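Endo-beta-1,2-glucanase (Talaromyces funiculosus, PDB 6IMV) hydrolyses internal linkages of beta-1,2-glucan chains as an endo-acting fungal glycoside hydrolase, here held in complex with the disaccharide sophorose. Local coordinates at residues Trp157-Pro162 against Lys224-Pro229; Cys218-Ile223 against Ala238-Ser243; Leu124-Arg129 against Gln149-Thr154. All blocks are in the same frame, centred on the assembly; numbering follows the deposited sequence.

Interaction 1: residues Trp157-Pro162 against Lys224-Pro229. With NAG (2-acetamido-2-deoxy-beta-D-glucopyranose), chain G; BGC (beta-D-glucopyranose), chain D.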
loop_
_atom_site.group_PDB
_atom_site.type_symbol
_atom_site.label_atom_id
_atom_site.label_comp_id
_atom_site.label_asym_id
_atom_site.label_seq_id
_atom_site.Cartn_x
_atom_site.Cartn_y
_atom_site.Cartn_z
ATOM N N TRP A 157 -4.614 -8.439 -18.755
ATOM C CA TRP A 157 -4.417 -6.997 -18.719
ATOM C C TRP A 157 -3.829 -6.454 -20.027
ATOM O O TRP A 157 -3.508 -5.277 -20.108
ATOM C CB TRP A 157 -3.606 -6.623 -17.478
ATOM C CG TRP A 157 -4.467 -6.676 -16.254
ATOM C CD1 TRP A 157 -4.721 -7.771 -15.479
ATOM C CD2 TRP A 157 -5.265 -5.609 -15.712
ATOM N NE1 TRP A 157 -5.593 -7.451 -14.473
ATOM C CE2 TRP A 157 -5.946 -6.131 -14.590
ATOM C CE3 TRP A 157 -5.469 -4.270 -16.059
ATOM C CZ2 TRP A 157 -6.810 -5.356 -13.816
ATOM C CZ3 TRP A 157 -6.311 -3.499 -15.286
ATOM C CH2 TRP A 157 -6.978 -4.039 -14.182
ATOM N N ASN A 158 -3.789 -7.277 -21.080
ATOM C CA ASN A 158 -3.588 -6.747 -22.425
ATOM C C ASN A 158 -4.658 -5.686 -22.678
ATOM O O ASN A 158 -5.810 -5.919 -22.409
ATOM C CB ASN A 158 -3.627 -7.837 -23.494
ATOM C CG ASN A 158 -2.403 -8.720 -23.436
ATOM O OD1 ASN A 158 -1.297 -8.261 -23.712
ATOM N ND2 ASN A 158 -2.581 -9.968 -23.029
ATOM N N ASN A 159 -4.238 -4.505 -23.141
ATOM C CA ASN A 159 -5.148 -3.431 -23.569
ATOM C C ASN A 159 -6.058 -2.938 -22.430
ATOM O O ASN A 159 -7.141 -2.415 -22.675
ATOM C CB ASN A 159 -5.980 -3.890 -24.770
ATOM C CG ASN A 159 -5.104 -4.237 -25.949
ATOM O OD1 ASN A 159 -4.172 -3.498 -26.269
ATOM N ND2 ASN A 159 -5.362 -5.378 -26.556
ATOM N N ARG A 160 -5.607 -3.076 -21.182
ATOM C CA ARG A 160 -6.375 -2.623 -20.019
ATOM C C ARG A 160 -5.391 -1.999 -19.033
ATOM O O ARG A 160 -4.314 -2.585 -18.819
ATOM C CB ARG A 160 -7.107 -3.786 -19.336
ATOM C CG ARG A 160 -8.178 -4.460 -20.181
ATOM C CD ARG A 160 -8.720 -5.723 -19.539
ATOM N NE ARG A 160 -9.534 -5.423 -18.365
ATOM C CZ ARG A 160 -9.268 -5.801 -17.113
ATOM N NH1 ARG A 160 -8.283 -6.641 -16.856
ATOM N NH2 ARG A 160 -10.004 -5.333 -16.121
ATOM N N VAL A 161 -5.754 -0.837 -18.445
ATOM C CA VAL A 161 -4.865 -0.165 -17.513
ATOM C C VAL A 161 -5.675 0.422 -16.355
ATOM O O VAL A 161 -6.702 1.069 -16.569
ATOM C CB VAL A 161 -3.980 0.878 -18.226
ATOM C CG1 VAL A 161 -4.790 2.018 -18.835
ATOM C CG2 VAL A 161 -2.900 1.423 -17.301
ATOM N N PRO A 162 -5.254 0.174 -15.090
ATOM C CA PRO A 162 -5.977 0.645 -13.912
ATOM C C PRO A 162 -5.416 1.971 -13.382
ATOM O O PRO A 162 -4.179 2.110 -13.205
ATOM C CB PRO A 162 -5.692 -0.497 -12.929
ATOM C CG PRO A 162 -4.245 -0.860 -13.212
ATOM C CD PRO A 162 -4.074 -0.626 -14.707
ATOM N N LYS A 224 -7.717 0.454 -27.370
ATOM C CA LYS A 224 -7.992 -0.253 -28.615
ATOM C C LYS A 224 -6.834 -1.209 -28.919
ATOM O O LYS A 224 -7.050 -2.378 -29.147
ATOM C CB LYS A 224 -8.181 0.701 -29.797
ATOM C CG LYS A 224 -8.489 -0.001 -31.117
ATOM C CD LYS A 224 -9.735 -0.857 -31.034
ATOM C CE LYS A 224 -10.238 -1.324 -32.387
ATOM N NZ LYS A 224 -11.073 -0.283 -33.025
ATOM N N ASN A 225 -5.603 -0.692 -28.908
ATOM C CA ASN A 225 -4.442 -1.503 -29.219
ATOM C C ASN A 225 -3.190 -0.892 -28.571
ATOM O O ASN A 225 -2.689 0.142 -28.995
ATOM C CB ASN A 225 -4.332 -1.698 -30.737
ATOM C CG ASN A 225 -3.237 -2.657 -31.141
ATOM O OD1 ASN A 225 -2.307 -2.903 -30.370
ATOM N ND2 ASN A 225 -3.332 -3.199 -32.349
ATOM N N GLN A 226 -2.689 -1.586 -27.544
ATOM C CA GLN A 226 -1.509 -1.201 -26.748
ATOM C C GLN A 226 -0.251 -1.013 -27.618
ATOM O O GLN A 226 0.688 -0.320 -27.215
ATOM C CB GLN A 226 -1.260 -2.252 -25.663
ATOM C CG GLN A 226 -0.961 -3.650 -26.194
ATOM C CD GLN A 226 -1.104 -4.733 -25.144
ATOM O OE1 GLN A 226 -1.587 -4.516 -24.031
ATOM N NE2 GLN A 226 -0.698 -5.935 -25.507
ATOM N N SER A 227 -0.225 -1.624 -28.808
ATOM C CA SER A 227 0.916 -1.498 -29.712
ATOM C C SER A 227 0.909 -0.142 -30.427
ATOM O O SER A 227 1.951 0.275 -30.920
ATOM C CB SER A 227 0.967 -2.636 -30.701
ATOM O OG SER A 227 1.167 -3.858 -30.016
ATOM N N LEU A 228 -0.249 0.528 -30.485
ATOM C CA LEU A 228 -0.365 1.827 -31.173
ATOM C C LEU A 228 -0.005 2.958 -30.216
ATOM O O LEU A 228 -0.452 2.950 -29.070
ATOM C CB LEU A 228 -1.794 2.025 -31.690
ATOM C CG LEU A 228 -2.312 0.981 -32.677
ATOM C CD1 LEU A 228 -3.739 1.311 -33.092
ATOM C CD2 LEU A 228 -1.412 0.885 -33.901
ATOM N N PRO A 229 0.799 3.959 -30.657
ATOM C CA PRO A 229 1.003 5.192 -29.895
ATOM C C PRO A 229 -0.308 5.807 -29.390
ATOM O O PRO A 229 -1.383 5.544 -29.965
ATOM C CB PRO A 229 1.686 6.127 -30.906
ATOM C CG PRO A 229 2.455 5.195 -31.819
ATOM C CD PRO A 229 1.607 3.936 -31.892
HETATM C C1 NAG G . -2.327 -4.101 -32.870
HETATM C C2 NAG G . -2.850 -5.158 -33.840
HETATM C C3 NAG G . -1.698 -5.962 -34.451
HETATM C C4 NAG G . -0.620 -5.055 -35.029
HETATM C C5 NAG G . -0.183 -4.027 -33.986
HETATM C C6 NAG G . 0.803 -3.040 -34.584
HETATM C C7 NAG G . -5.009 -6.169 -33.297
HETATM C C8 NAG G . -5.709 -7.186 -32.444
HETATM N N2 NAG G . -3.692 -6.096 -33.118
HETATM O O3 NAG G . -2.213 -6.785 -35.487
HETATM O O4 NAG G . 0.532 -5.816 -35.394
HETATM O O5 NAG G . -1.326 -3.307 -33.525
HETATM O O6 NAG G . 0.207 -2.445 -35.742
HETATM O O7 NAG G . -5.592 -5.449 -34.097
HETATM C C2 BGC D . -7.189 -3.074 -6.953
HETATM C C3 BGC D . -6.149 -2.859 -8.048
HETATM C C4 BGC D . -6.716 -3.282 -9.398
HETATM C C5 BGC D . -8.010 -2.506 -9.643
HETATM C C6 BGC D . -8.724 -2.829 -10.937
HETATM C C1 BGC D . -8.479 -2.361 -7.322
HETATM O O2 BGC D . -6.740 -2.503 -5.731
HETATM O O3 BGC D . -4.964 -3.603 -7.788
HETATM O O4 BGC D . -5.772 -2.987 -10.416
HETATM O O5 BGC D . -8.937 -2.767 -8.599
HETATM O O6 BGC D . -9.043 -4.201 -10.955
HETATM O O HOH W 1 -3.727 -5.596 -29.246
#

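Interaction 2: residues Cys218-Ile223 against Ala238-Ser243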
loop_
_atom_site.group_PDB
_atom_site.type_symbol
_atom_site.label_atom_id
_atom_site.label_comp_id
_atom_site.label_asym_id
_atom_site.label_seq_id
_atom_site.Cartn_x
_atom_site.Cartn_y
_atom_site.Cartn_z
ATOM N N CYS A 218 -11.979 6.818 -15.319
ATOM C CA CYS A 218 -12.054 5.354 -15.444
ATOM C C CYS A 218 -11.259 4.680 -14.316
ATOM O O CYS A 218 -10.116 5.031 -14.071
ATOM C CB CYS A 218 -11.499 4.820 -16.758
ATOM S SG CYS A 218 -12.012 5.731 -18.234
ATOM N N ALA A 219 -11.871 3.684 -13.666
ATOM C CA ALA A 219 -11.150 2.771 -12.791
ATOM C C ALA A 219 -10.204 1.915 -13.640
ATOM O O ALA A 219 -9.019 1.718 -13.286
ATOM C CB ALA A 219 -12.120 1.930 -11.996
ATOM N N VAL A 220 -10.728 1.427 -14.770
ATOM C CA VAL A 220 -9.940 0.693 -15.756
ATOM C C VAL A 220 -10.245 1.271 -17.136
ATOM O O VAL A 220 -11.401 1.391 -17.510
ATOM C CB VAL A 220 -10.226 -0.819 -15.713
ATOM C CG1 VAL A 220 -9.457 -1.570 -16.787
ATOM C CG2 VAL A 220 -9.942 -1.409 -14.342
ATOM N N THR A 221 -9.191 1.646 -17.868
ATOM C CA THR A 221 -9.321 2.107 -19.238
ATOM C C THR A 221 -9.008 0.947 -20.188
ATOM O O THR A 221 -7.991 0.263 -20.036
ATOM C CB THR A 221 -8.430 3.317 -19.512
ATOM O OG1 THR A 221 -8.979 4.427 -18.805
ATOM C CG2 THR A 221 -8.322 3.653 -20.984
ATOM N N ASP A 222 -9.917 0.739 -21.147
ATOM C CA ASP A 222 -9.747 -0.180 -22.258
ATOM C C ASP A 222 -9.100 0.582 -23.418
ATOM O O ASP A 222 -9.569 1.667 -23.811
ATOM C CB ASP A 222 -11.093 -0.789 -22.661
ATOM C CG ASP A 222 -11.672 -1.691 -21.585
ATOM O OD1 ASP A 222 -10.889 -2.276 -20.812
ATOM O OD2 ASP A 222 -12.898 -1.778 -21.507
ATOM N N ILE A 223 -8.001 0.013 -23.917
ATOM C CA ILE A 223 -7.170 0.562 -24.975
ATOM C C ILE A 223 -7.479 -0.229 -26.252
ATOM O O ILE A 223 -7.493 -1.437 -26.214
ATOM C CB ILE A 223 -5.680 0.454 -24.593
ATOM C CG1 ILE A 223 -5.402 1.002 -23.192
ATOM C CG2 ILE A 223 -4.801 1.107 -25.652
ATOM C CD1 ILE A 223 -4.001 0.726 -22.700
ATOM N N ALA A 238 -11.480 4.038 -23.668
ATOM C CA ALA A 238 -12.800 4.123 -23.093
ATOM C C ALA A 238 -12.784 3.483 -21.707
ATOM O O ALA A 238 -12.033 2.542 -21.464
ATOM C CB ALA A 238 -13.792 3.444 -24.009
ATOM N N CYS A 239 -13.610 4.005 -20.799
ATOM C CA CYS A 239 -13.756 3.378 -19.484
ATOM C C CYS A 239 -14.337 1.976 -19.651
ATOM O O CYS A 239 -15.206 1.755 -20.483
ATOM C CB CYS A 239 -14.664 4.170 -18.554
ATOM S SG CYS A 239 -14.033 5.824 -18.185
ATOM N N GLU A 240 -13.838 1.045 -18.840
ATOM C CA GLU A 240 -14.371 -0.283 -18.774
ATOM C C GLU A 240 -15.635 -0.247 -17.912
ATOM O O GLU A 240 -15.576 0.055 -16.720
ATOM C CB GLU A 240 -13.332 -1.248 -18.212
ATOM C CG GLU A 240 -13.718 -2.690 -18.378
ATOM C CD GLU A 240 -12.585 -3.648 -18.080
ATOM O OE1 GLU A 240 -11.722 -3.864 -18.957
ATOM O OE2 GLU A 240 -12.540 -4.126 -16.968
ATOM N N GLY A 241 -16.780 -0.522 -18.542
ATOM C CA GLY A 241 -18.073 -0.427 -17.897
ATOM C C GLY A 241 -18.324 0.964 -17.342
ATOM O O GLY A 241 -17.982 1.977 -17.958
ATOM N N THR A 242 -18.878 0.998 -16.132
ATOM C CA THR A 242 -19.336 2.212 -15.497
ATOM C C THR A 242 -18.691 2.339 -14.102
ATOM O O THR A 242 -19.252 2.983 -13.205
ATOM C CB THR A 242 -20.872 2.212 -15.523
ATOM O OG1 THR A 242 -21.307 3.503 -15.111
ATOM C CG2 THR A 242 -21.503 1.149 -14.652
ATOM N N SER A 243 -17.497 1.747 -13.940
ATOM C CA SER A 243 -16.692 1.816 -12.709
ATOM C C SER A 243 -15.728 3.005 -12.784
ATOM O O SER A 243 -14.829 3.034 -13.632
ATOM C CB SER A 243 -15.910 0.546 -12.482
ATOM O OG SER A 243 -16.754 -0.489 -12.009
HETATM O O HOH W 2 -13.702 1.228 -15.165
#

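Interaction 3: residues Leu124-Arg129 against Gln149-Thr154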
loop_
_atom_site.group_PDB
_atom_site.type_symbol
_atom_site.label_atom_id
_atom_site.label_comp_id
_atom_site.label_asym_id
_atom_site.label_seq_id
_atom_site.Cartn_x
_atom_site.Cartn_y
_atom_site.Cartn_z
ATOM N N LEU A 124 14.004 1.815 -14.080
ATOM C CA LEU A 124 13.619 2.840 -15.047
ATOM C C LEU A 124 13.877 2.334 -16.473
ATOM O O LEU A 124 13.049 2.530 -17.357
ATOM C CB LEU A 124 14.396 4.137 -14.798
ATOM C CG LEU A 124 14.040 5.284 -15.754
ATOM C CD1 LEU A 124 12.533 5.543 -15.780
ATOM C CD2 LEU A 124 14.777 6.551 -15.383
ATOM N N GLN A 125 15.040 1.704 -16.683
ATOM C CA GLN A 125 15.393 1.140 -17.993
ATOM C C GLN A 125 14.258 0.207 -18.463
ATOM O O GLN A 125 13.811 0.297 -19.602
ATOM C CB GLN A 125 16.748 0.430 -17.939
ATOM C CG GLN A 125 17.916 1.381 -17.731
ATOM C CD GLN A 125 19.253 0.686 -17.661
ATOM O OE1 GLN A 125 19.588 -0.152 -18.489
ATOM N NE2 GLN A 125 20.046 1.051 -16.669
ATOM N N THR A 126 13.770 -0.652 -17.557
ATOM C CA THR A 126 12.714 -1.616 -17.851
ATOM C C THR A 126 11.391 -0.904 -18.177
ATOM O O THR A 126 10.699 -1.286 -19.142
ATOM C CB THR A 126 12.539 -2.603 -16.695
ATOM O OG1 THR A 126 13.826 -3.177 -16.426
ATOM C CG2 THR A 126 11.517 -3.674 -17.002
ATOM N N TYR A 127 11.039 0.117 -17.380
ATOM C CA TYR A 127 9.853 0.947 -17.618
ATOM C C TYR A 127 9.891 1.509 -19.046
ATOM O O TYR A 127 8.874 1.524 -19.729
ATOM C CB TYR A 127 9.768 2.113 -16.627
ATOM C CG TYR A 127 9.153 1.840 -15.273
ATOM C CD1 TYR A 127 9.369 0.653 -14.582
ATOM C CD2 TYR A 127 8.416 2.826 -14.637
ATOM C CE1 TYR A 127 8.822 0.442 -13.323
ATOM C CE2 TYR A 127 7.863 2.634 -13.379
ATOM C CZ TYR A 127 8.070 1.439 -12.717
ATOM O OH TYR A 127 7.523 1.271 -11.481
ATOM N N LEU A 128 11.071 1.984 -19.472
ATOM C CA LEU A 128 11.225 2.678 -20.751
ATOM C C LEU A 128 11.153 1.683 -21.925
ATOM O O LEU A 128 10.570 2.015 -22.958
ATOM C CB LEU A 128 12.541 3.469 -20.755
ATOM C CG LEU A 128 12.618 4.667 -19.801
ATOM C CD1 LEU A 128 13.856 5.510 -20.070
ATOM C CD2 LEU A 128 11.385 5.554 -19.874
ATOM N N ARG A 129 11.715 0.478 -21.767
ATOM C CA ARG A 129 11.594 -0.601 -22.768
ATOM C C ARG A 129 10.119 -1.001 -22.922
ATOM O O ARG A 129 9.645 -1.268 -24.030
ATOM C CB ARG A 129 12.433 -1.827 -22.386
ATOM C CG ARG A 129 13.941 -1.625 -22.461
ATOM C CD ARG A 129 14.711 -2.946 -22.418
ATOM N NE ARG A 129 14.376 -3.805 -21.279
ATOM C CZ ARG A 129 14.885 -3.686 -20.050
ATOM N NH1 ARG A 129 15.759 -2.727 -19.776
ATOM N NH2 ARG A 129 14.530 -4.539 -19.101
ATOM N N GLN A 149 13.200 -10.493 -18.778
ATOM C CA GLN A 149 13.929 -9.220 -18.731
ATOM C C GLN A 149 13.003 -8.067 -19.158
ATOM O O GLN A 149 13.019 -6.998 -18.556
ATOM C CB GLN A 149 15.211 -9.328 -19.563
ATOM C CG GLN A 149 16.093 -8.082 -19.543
ATOM C CD GLN A 149 16.594 -7.715 -18.165
ATOM O OE1 GLN A 149 16.571 -8.512 -17.222
ATOM N NE2 GLN A 149 17.047 -6.479 -18.029
ATOM N N ASP A 150 12.191 -8.283 -20.195
ATOM C CA ASP A 150 11.229 -7.284 -20.642
ATOM C C ASP A 150 9.854 -7.594 -20.048
ATOM O O ASP A 150 9.424 -8.729 -20.058
ATOM C CB ASP A 150 11.116 -7.231 -22.167
ATOM C CG ASP A 150 12.294 -6.578 -22.865
ATOM O OD1 ASP A 150 13.237 -6.159 -22.179
ATOM O OD2 ASP A 150 12.232 -6.457 -24.100
ATOM N N LEU A 151 9.164 -6.547 -19.585
ATOM C CA LEU A 151 7.782 -6.628 -19.140
ATOM C C LEU A 151 6.856 -6.951 -20.318
ATOM O O LEU A 151 7.037 -6.447 -21.435
ATOM C CB LEU A 151 7.349 -5.296 -18.525
ATOM C CG LEU A 151 8.032 -4.886 -17.223
ATOM C CD1 LEU A 151 7.423 -3.606 -16.680
ATOM C CD2 LEU A 151 7.982 -5.998 -16.195
ATOM N N THR A 152 5.845 -7.764 -20.012
ATOM C CA THR A 152 4.646 -7.928 -20.815
ATOM C C THR A 152 3.437 -7.716 -19.907
ATOM O O THR A 152 3.497 -7.999 -18.713
ATOM C CB THR A 152 4.599 -9.314 -21.476
ATOM O OG1 THR A 152 4.633 -10.307 -20.454
ATOM C CG2 THR A 152 5.748 -9.536 -22.436
ATOM N N PRO A 153 2.292 -7.242 -20.438
ATOM C CA PRO A 153 1.052 -7.290 -19.672
ATOM C C PRO A 153 0.749 -8.756 -19.322
ATOM O O PRO A 153 1.086 -9.652 -20.097
ATOM C CB PRO A 153 -0.003 -6.701 -20.623
ATOM C CG PRO A 153 0.797 -5.952 -21.682
ATOM C CD PRO A 153 2.119 -6.682 -21.791
ATOM N N THR A 154 0.128 -9.000 -18.166
ATOM C CA THR A 154 -0.459 -10.316 -17.933
ATOM C C THR A 154 -1.578 -10.488 -18.966
ATOM O O THR A 154 -2.050 -9.500 -19.527
ATOM C CB THR A 154 -0.973 -10.488 -16.503
ATOM O OG1 THR A 154 -2.087 -9.620 -16.305
ATOM C CG2 THR A 154 0.087 -10.222 -15.462
HETATM O O HOH W 3 10.343 -3.959 -20.199
#

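Interaction 1: residues Trp157-Pro162 against Lys224-Pro229
N159 and Q226 hold each other by reciprocal bonds between two beta turns: a type II turn, W157 to R160, that runs into strand 160-162, and a type I turn, N225 to L228, in the loop after strand 220-223. The backbone N of Q226 donates to N159 OD1 (2.7 Å), nearly along the C=O axis. In return the backbone N of N159 donates to Q226 OE1 (2.8 Å), coming from above the carbonyl plane rather than onto a lone pair. The same glutamine amide sends NE2 to N158 OD1 at 3.0 Å, a nearly straight bond (169°) lying in the Q226 amide plane, although the two amide planes are turned 59° apart. Both ends of the Q226 amide are therefore engaged, which fixes its rotation. Its CG sits between the backbone N and the carbonyl carbon (chi1 62°), and the extended chain beyond carries the amide across to the N158-N159 peptide. Cutting this side chain back to an alanine would probably leave N158 OD1 and the N159 backbone N without their mates and the type II turn less firmly fixed. Farther out, N158 ND2 is bound to W155 O, and the Q226 backbone is tied to G136. At the start of the type I turn, N225 OD1 accepts from S227 N at 2.9 Å, forming an Asx turn, while N225 ND2 is bonded covalently to C1 of an N-acetylglucosamine. Water 1 accepts from N159 ND2 and donates weakly to N225 OD1. At the other end, W157 turns its ring edge to the bound glucose, CZ2 lying 3.8 Å from O6 of the sugar, and R160 NH1 stands 3.3 Å above the centre of the W157 ring.

Interaction 2: residues Cys218-Ile223 against Ala238-Ser243
D222 and E240 cross at about a right angle, their carboxylate planes 38° apart and D222 OD1 only 2.6 Å from E240 OE1. One of the two acids probably holds a proton, and the salt bridge from R160 NE to E240 OE1 probably helps offset the charge. E240 is extended, its CG anti to the backbone N (chi1 -168°), and lies side by side with V220, pointing the same way. Beneath them the segments pair as antiparallel strands, 220-223 being the middle strand of a three-stranded sheet and 237-239 an edge strand. D222 and A238 form a hydrogen-bonded pair, N to O in both directions, with their side chains on one face; T221 and C239 form the adjacent non-hydrogen-bonded pair. Beyond it, E240 N donates to V220 O at 2.8 Å. A left-handed disulfide (chi3 -72°) joins C218 SG to C239 SG at 2.0 Å, tying a residue just ahead of strand 220-223 to the end of strand 237-239. There the chain loops out through G241 and T242 and returns beside A219, whose CB is 4.1 Å from S243 CB. Water 2 accepts from V220 N (3.0 Å), and A219 N donates to S243 O at 3.0 Å.

Interaction 3: residues Leu124-Arg129 against Gln149-Thr154
R129 reaches across from its helix and meets D150 and Q149 with the edge of its guanidinium group. NE forms a salt bridge to D150 OD1 (2.8 Å), approaching from above the carboxylate plane, and the two flat groups are 26° apart. NH2 donates to the backbone O of Q149 (2.9 Å); the oxygen lies in the guanidinium plane, whereas the donor stands above the carbonyl plane. A bend at chi3 (-53°) folds the arginine back over its own helix and lays one face of the guanidinium on T126, whose CA is 3.5 Å from the plane. There NH2 also makes a weak bond to T126 OG1, a hydroxyl that is hydrogen-bonded as well to N55 O. Q149 starts out extended and bends at chi2 (61°), which sets its amide obliquely across the arginine. NE2 of Q149 lies 3.4 Å from R129 NH2, but both are donors, and the amide N is bound instead to G54 O. The contact joins the long helix 112-133 to the connection entering strand 152-153, a short strand of the large antiparallel sheet, in a catalytic domain that is probably an (alpha/alpha)6 barrel, as in related beta-1,2-glucanases. Deeper in, the apolar branches take over. T126 CG2, anti to its own backbone nitrogen while OG1 takes the place beside that nitrogen, points at L151 and touches CG at 3.7 Å, the two side chains crossing at about a right angle. M57 of strand 57-64 touches both, and F144 also covers L151. Between the backbones, water 3 donates to T126 O (2.9 Å), a helix carbonyl, and accepts from L151 N (2.9 Å).

Overall arrangement
Interactions 1 and 2 share the three-stranded sheet in which 220-223 pairs with 160-162 on one flank and 237-239 on the other; their centres are 12 Å apart. R160 NE to E240 OE1 (2.8 Å) and a probable hydrogen bond between N159 O and I223 N (2.9 Å) join them. Interaction 3, its centre 14 Å from interaction 1, meets it through P153, whose CG packs 3.6 Å from Q226 OE1. It stays about 8 Å from interaction 2 at the nearest atoms. W157, P162 and V220 bring interactions 1 and 2 to the bound sugar: the V220 side chain is about 4 Å from the same glucose that W157 meets, which D165 and W143 also hydrogen-bond.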